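Local coordinates for hypothetical protein (Parabacteroides merdae, PDB 4OO3) that is of unknown function but, with an NAD-binding Rossmann fold and an oxidoreductase-type C-terminal domain, is probably a dinucleotide-dependent oxidoreductase, at residues A[371-376]-A[386-391]; A[152-157]-A[390-395]. One frame throughout, in Å; residues are numbered along the deposited sequence.

Contact 1 of 2, residues A[371-376]-A[386-391]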
loop_
_atom_site.group_PDB
_atom_site.type_symbol
_atom_site.label_atom_id
_atom_site.label_comp_id
_atom_site.label_asym_id
_atom_site.label_seq_id
_atom_site.Cartn_x
_atom_site.Cartn_y
_atom_site.Cartn_z
ATOM N N PRO A 371 22.998 -3.219 10.757
ATOM C CA PRO A 371 23.692 -3.671 11.964
ATOM C C PRO A 371 22.815 -4.531 12.867
ATOM O O PRO A 371 21.615 -4.293 12.969
ATOM C CB PRO A 371 24.045 -2.368 12.667
ATOM C CG PRO A 371 24.174 -1.370 11.574
ATOM C CD PRO A 371 23.229 -1.787 10.490
ATOM N N GLY A 372 23.418 -5.531 13.499
ATOM C CA GLY A 372 22.695 -6.445 14.381
ATOM C C GLY A 372 22.094 -7.645 13.665
ATOM O O GLY A 372 21.853 -8.679 14.283
ATOM N N VAL A 373 21.852 -7.518 12.363
ATOM C CA VAL A 373 21.191 -8.567 11.603
ATOM C C VAL A 373 22.153 -9.735 11.374
ATOM O O VAL A 373 23.220 -9.563 10.777
ATOM C CB VAL A 373 20.640 -8.030 10.259
ATOM C CG1 VAL A 373 20.041 -9.150 9.422
ATOM C CG2 VAL A 373 19.594 -6.951 10.511
ATOM N N ALA A 374 21.764 -10.911 11.866
ATOM C CA ALA A 374 22.562 -12.129 11.746
ATOM C C ALA A 374 21.694 -13.298 11.280
ATOM O O ALA A 374 20.483 -13.146 11.088
ATOM C CB ALA A 374 23.215 -12.456 13.078
ATOM N N LEU A 375 22.319 -14.459 11.098
ATOM C CA LEU A 375 21.619 -15.665 10.655
ATOM C C LEU A 375 21.632 -16.746 11.725
ATOM O O LEU A 375 22.611 -16.906 12.442
ATOM C CB LEU A 375 22.253 -16.224 9.385
ATOM C CG LEU A 375 21.957 -15.518 8.067
ATOM C CD1 LEU A 375 22.626 -16.281 6.934
ATOM C CD2 LEU A 375 20.464 -15.397 7.811
ATOM N N ASN A 376 20.528 -17.484 11.809
ATOM C CA ASN A 376 20.382 -18.608 12.721
ATOM C C ASN A 376 19.980 -19.822 11.913
ATOM O O ASN A 376 18.925 -19.815 11.285
ATOM C CB ASN A 376 19.280 -18.333 13.753
ATOM C CG ASN A 376 19.785 -17.605 14.984
ATOM O OD1 ASN A 376 19.409 -16.457 15.238
ATOM N ND2 ASN A 376 20.622 -18.276 15.768
ATOM N N GLU A 386 17.830 -13.283 11.731
ATOM C CA GLU A 386 17.598 -12.654 13.021
ATOM C C GLU A 386 17.613 -11.133 12.851
ATOM O O GLU A 386 18.600 -10.569 12.408
ATOM C CB GLU A 386 18.693 -13.097 13.998
ATOM C CG GLU A 386 18.406 -12.848 15.472
ATOM C CD GLU A 386 19.596 -13.184 16.367
ATOM O OE1 GLU A 386 20.606 -13.733 15.871
ATOM O OE2 GLU A 386 19.526 -12.894 17.579
ATOM N N ILE A 387 16.510 -10.484 13.203
ATOM C CA ILE A 387 16.358 -9.040 13.051
ATOM C C ILE A 387 16.142 -8.399 14.417
ATOM O O ILE A 387 15.171 -8.726 15.099
ATOM C CB ILE A 387 15.141 -8.715 12.167
ATOM C CG1 ILE A 387 15.313 -9.328 10.775
ATOM C CG2 ILE A 387 14.941 -7.206 12.052
ATOM C CD1 ILE A 387 14.011 -9.537 10.033
ATOM N N PRO A 388 17.039 -7.485 14.827
ATOM C CA PRO A 388 16.853 -6.733 16.072
ATOM C C PRO A 388 15.495 -6.026 16.182
ATOM O O PRO A 388 14.970 -5.521 15.185
ATOM C CB PRO A 388 17.970 -5.699 16.019
ATOM C CG PRO A 388 19.053 -6.374 15.254
ATOM C CD PRO A 388 18.370 -7.243 14.238
ATOM N N ALA A 389 14.955 -5.987 17.399
ATOM C CA ALA A 389 13.648 -5.395 17.669
ATOM C C ALA A 389 13.551 -3.933 17.252
ATOM O O ALA A 389 12.464 -3.467 16.931
ATOM C CB ALA A 389 13.305 -5.525 19.148
ATOM N N LYS A 390 14.677 -3.216 17.268
ATOM C CA LYS A 390 14.698 -1.792 16.912
ATOM C C LYS A 390 14.220 -1.515 15.482
ATOM O O LYS A 390 13.682 -0.445 15.216
ATOM C CB LYS A 390 16.088 -1.173 17.135
ATOM C CG LYS A 390 17.245 -1.944 16.509
ATOM C CD LYS A 390 18.342 -1.023 15.982
ATOM C CE LYS A 390 17.966 -0.431 14.625
ATOM N NZ LYS A 390 19.017 0.455 14.047
ATOM N N TYR A 391 14.404 -2.476 14.575
ATOM C CA TYR A 391 13.931 -2.339 13.196
ATOM C C TYR A 391 12.408 -2.485 13.036
ATOM O O TYR A 391 11.875 -2.169 11.972
ATOM C CB TYR A 391 14.614 -3.354 12.287
ATOM C CG TYR A 391 16.090 -3.121 12.085
ATOM C CD1 TYR A 391 16.546 -2.162 11.186
ATOM C CD2 TYR A 391 17.035 -3.874 12.779
ATOM C CE1 TYR A 391 17.902 -1.956 10.987
ATOM C CE2 TYR A 391 18.392 -3.675 12.585
ATOM C CZ TYR A 391 18.820 -2.714 11.689
ATOM O OH TYR A 391 20.167 -2.507 11.502
#

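Contact 2 of 2, residues A[152-157]-A[390-395]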
loop_
_atom_site.group_PDB
_atom_site.type_symbol
_atom_site.label_atom_id
_atom_site.label_comp_id
_atom_site.label_asym_id
_atom_site.label_seq_id
_atom_site.Cartn_x
_atom_site.Cartn_y
_atom_site.Cartn_z
ATOM N N ARG A 152 7.467 -1.013 1.356
ATOM C CA ARG A 152 8.854 -0.861 0.948
ATOM C C ARG A 152 9.782 -0.567 2.120
ATOM O O ARG A 152 10.983 -0.822 2.048
ATOM C CB ARG A 152 8.973 0.302 -0.020
ATOM C CG ARG A 152 8.242 0.106 -1.324
ATOM C CD ARG A 152 8.500 1.303 -2.205
ATOM N NE ARG A 152 7.799 1.211 -3.474
ATOM C CZ ARG A 152 7.808 2.167 -4.389
ATOM N NH1 ARG A 152 8.464 3.297 -4.165
ATOM N NH2 ARG A 152 7.150 2.001 -5.529
ATOM N N ASN A 153 9.226 0.016 3.178
ATOM C CA ASN A 153 10.010 0.473 4.314
ATOM C C ASN A 153 10.043 -0.531 5.453
ATOM O O ASN A 153 10.773 -0.341 6.418
ATOM C CB ASN A 153 9.449 1.799 4.801
ATOM C CG ASN A 153 9.523 2.879 3.734
ATOM O OD1 ASN A 153 10.504 2.968 3.005
ATOM N ND2 ASN A 153 8.491 3.702 3.641
ATOM N N GLU A 154 9.255 -1.596 5.327
ATOM C CA GLU A 154 9.195 -2.640 6.332
ATOM C C GLU A 154 10.447 -3.517 6.233
ATOM O O GLU A 154 10.916 -3.837 5.139
ATOM C CB GLU A 154 7.908 -3.447 6.164
ATOM C CG GLU A 154 7.697 -4.529 7.206
ATOM C CD GLU A 154 8.499 -5.777 6.903
ATOM O OE1 GLU A 154 8.538 -6.178 5.715
ATOM O OE2 GLU A 154 9.107 -6.343 7.846
ATOM N N ILE A 155 10.977 -3.898 7.390
ATOM C CA ILE A 155 12.327 -4.467 7.487
ATOM C C ILE A 155 12.535 -5.800 6.749
ATOM O O ILE A 155 13.541 -5.955 6.062
ATOM C CB ILE A 155 12.802 -4.558 8.970
ATOM C CG1 ILE A 155 14.255 -5.041 9.066
ATOM C CG2 ILE A 155 11.891 -5.462 9.789
ATOM C CD1 ILE A 155 15.255 -4.166 8.339
ATOM N N THR A 156 11.609 -6.756 6.882
ATOM C CA THR A 156 11.760 -8.045 6.188
ATOM C C THR A 156 11.749 -7.857 4.679
ATOM O O THR A 156 12.505 -8.511 3.963
ATOM C CB THR A 156 10.697 -9.097 6.576
ATOM O OG1 THR A 156 9.381 -8.630 6.236
ATOM C CG2 THR A 156 10.772 -9.425 8.066
ATOM N N THR A 157 10.898 -6.957 4.203
ATOM C CA THR A 157 10.863 -6.613 2.790
ATOM C C THR A 157 12.211 -6.063 2.323
ATOM O O THR A 157 12.718 -6.478 1.278
ATOM C CB THR A 157 9.719 -5.626 2.487
ATOM O OG1 THR A 157 8.501 -6.362 2.348
ATOM C CG2 THR A 157 9.963 -4.843 1.208
ATOM N N LYS A 390 14.677 -3.216 17.268
ATOM C CA LYS A 390 14.698 -1.792 16.912
ATOM C C LYS A 390 14.220 -1.515 15.482
ATOM O O LYS A 390 13.682 -0.445 15.216
ATOM C CB LYS A 390 16.088 -1.173 17.135
ATOM C CG LYS A 390 17.245 -1.944 16.509
ATOM C CD LYS A 390 18.342 -1.023 15.982
ATOM C CE LYS A 390 17.966 -0.431 14.625
ATOM N NZ LYS A 390 19.017 0.455 14.047
ATOM N N TYR A 391 14.404 -2.476 14.575
ATOM C CA TYR A 391 13.931 -2.339 13.196
ATOM C C TYR A 391 12.408 -2.485 13.036
ATOM O O TYR A 391 11.875 -2.169 11.972
ATOM C CB TYR A 391 14.614 -3.354 12.287
ATOM C CG TYR A 391 16.090 -3.121 12.085
ATOM C CD1 TYR A 391 16.546 -2.162 11.186
ATOM C CD2 TYR A 391 17.035 -3.874 12.779
ATOM C CE1 TYR A 391 17.902 -1.956 10.987
ATOM C CE2 TYR A 391 18.392 -3.675 12.585
ATOM C CZ TYR A 391 18.820 -2.714 11.689
ATOM O OH TYR A 391 20.167 -2.507 11.502
ATOM N N ARG A 392 11.716 -2.966 14.069
ATOM C CA ARG A 392 10.260 -3.132 14.017
ATOM C C ARG A 392 9.583 -1.807 14.325
ATOM O O ARG A 392 8.885 -1.667 15.320
ATOM C CB ARG A 392 9.795 -4.209 15.004
ATOM C CG ARG A 392 10.481 -5.557 14.834
ATOM C CD ARG A 392 10.185 -6.182 13.482
ATOM N NE ARG A 392 10.800 -7.499 13.361
ATOM C CZ ARG A 392 10.455 -8.425 12.471
ATOM N NH1 ARG A 392 9.472 -8.205 11.596
ATOM N NH2 ARG A 392 11.094 -9.591 12.464
ATOM N N VAL A 393 9.782 -0.843 13.439
ATOM C CA VAL A 393 9.349 0.527 13.679
ATOM C C VAL A 393 7.849 0.735 13.524
ATOM O O VAL A 393 7.330 1.742 13.996
ATOM C CB VAL A 393 10.098 1.534 12.774
ATOM C CG1 VAL A 393 11.567 1.618 13.179
ATOM C CG2 VAL A 393 9.956 1.185 11.293
ATOM N N GLY A 394 7.161 -0.192 12.858
ATOM C CA GLY A 394 5.694 -0.150 12.762
ATOM C C GLY A 394 5.149 0.643 11.585
ATOM O O GLY A 394 5.874 1.391 10.914
ATOM N N HIS A 395 3.850 0.493 11.352
ATOM C CA HIS A 395 3.195 1.070 10.172
ATOM C C HIS A 395 3.287 2.596 10.039
ATOM O O HIS A 395 3.570 3.116 8.958
ATOM C CB HIS A 395 1.720 0.676 10.140
ATOM C CG HIS A 395 0.979 1.279 8.993
ATOM N ND1 HIS A 395 1.235 0.934 7.685
ATOM C CD2 HIS A 395 0.026 2.237 8.952
ATOM C CE1 HIS A 395 0.460 1.640 6.886
ATOM N NE2 HIS A 395 -0.290 2.432 7.629
HETATM O O HOH W 1 8.271 -5.767 10.352
HETATM O O HOH W 2 9.989 -2.504 9.760
#

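Contact 1 of 2, residues A[371-376]-A[386-391]
Ala374 and Glu386 form an antiparallel hydrogen-bonded pair. Ala374 N gives its hydrogen to Glu386 O at 3.2 Å, and Glu386 N reaches Ala374 O at 2.7 Å. The pair lies where strand 374-379 begins and strand 382-386 ends. These two strands make a hairpin at one margin of the mixed sheet of the C-terminal domain. The apolar packing gathers round Val373, the buried residue of the contact, and Pro388. Val373 CG2 lies beside the backbone N and anti to the carbonyl carbon. From there it meets Pro388 CD at 3.9 Å and Tyr391 CE2 at 4.1 Å. Met363 of helix 352-369 also packs on Val373. Pro388 CG sits against the backbone of Gly372, where a CB would clash with it. Beyond the strand pair, Tyr391 OH donates to Pro371 O at 2.7 Å, in the carbonyl plane and on a lone pair. A phenylalanine in place of Tyr391 would probably leave Pro371 O without this donor and the turn before the strand less firmly tied. The same oxygen lies at the edge of the tyrosine ring. Lys390 CE lies over one ring face. The side chain of Glu386 is the loose side: it runs out extended and exposed, with OE1 4.0 Å from Ala374 CB. The chemistry implies a sheet margin held by two backbone bonds and one phenol-to-carbonyl bond, with a small apolar patch round Val373.

Contact 2 of 2, residues A[152-157]-A[390-395]
Tyr391 rests its CB on Ile155 CG1 at 3.7 Å. Ile155 CG1 is anti to its own backbone N (chi1 -175°), which sets CG1 against Tyr391; chi2 near +60° then turns CD1 to the ring. There Ile155 CD1 meets Tyr391 CD1 at 3.7 Å, with the two side chains oblique to each other. The backbone of Tyr391 is joined by water. One water donates to Tyr391 O at 2.9 Å and accepts from Ile155 N. Arg392 follows, at the centre of an inverse gamma turn. The turn is closed by a weak bond from Val393 N to Tyr391 O. The Arg392 CB points away from 152-157, but the chain bends at chi2 (-63°) and brings the guanidinium back. Ile155 CG2 lies over one face of that group, 4.1 Å from Arg392 NH1. Thr156 CG2 also approaches NH1.

Segment 152-157 runs into the N-terminus of helix 155-164, with Glu154 as N-cap. Glu154 OE1 takes Thr156 OG1 on its syn side and also Thr157 N. OE2 takes Thr156 N from above the carboxylate plane, so both oxygens are engaged. Glu154 OE2 and Arg392 NH1 are 4.2 Å apart, with no N-H aimed at the oxygen. A second water bridges them, donating to Glu154 OE2 at 2.7 Å and accepting from Arg392 NH1 at 3.0 Å. NH1 also donates to Pro340 O. Past Val393 the chain enters helix 395-412 with Gly394 as N-cap.

Contact 1 is a surface contact at the margin of the mixed sheet. Contact 2 is partly buried: its centre lies about 14 Å from the centre of the chain, that of contact 1 about 25 Å. Both use the loop from strand 382-386 to helix 395-412, and they share Tyr391. Its hydroxyl and the CE2 side of its ring serve contact 1, its CB and the CD1 side contact 2. The two also touch through Ile387, whose CG2 is 3.8 Å from Ile155 CG1. Contact 1 joins segments 10 residues apart, by two backbone bonds and a tyrosine hydroxyl. Contact 2 joins segments over 230 residues apart, through apolar packing and two bridging waters at a capped helix start.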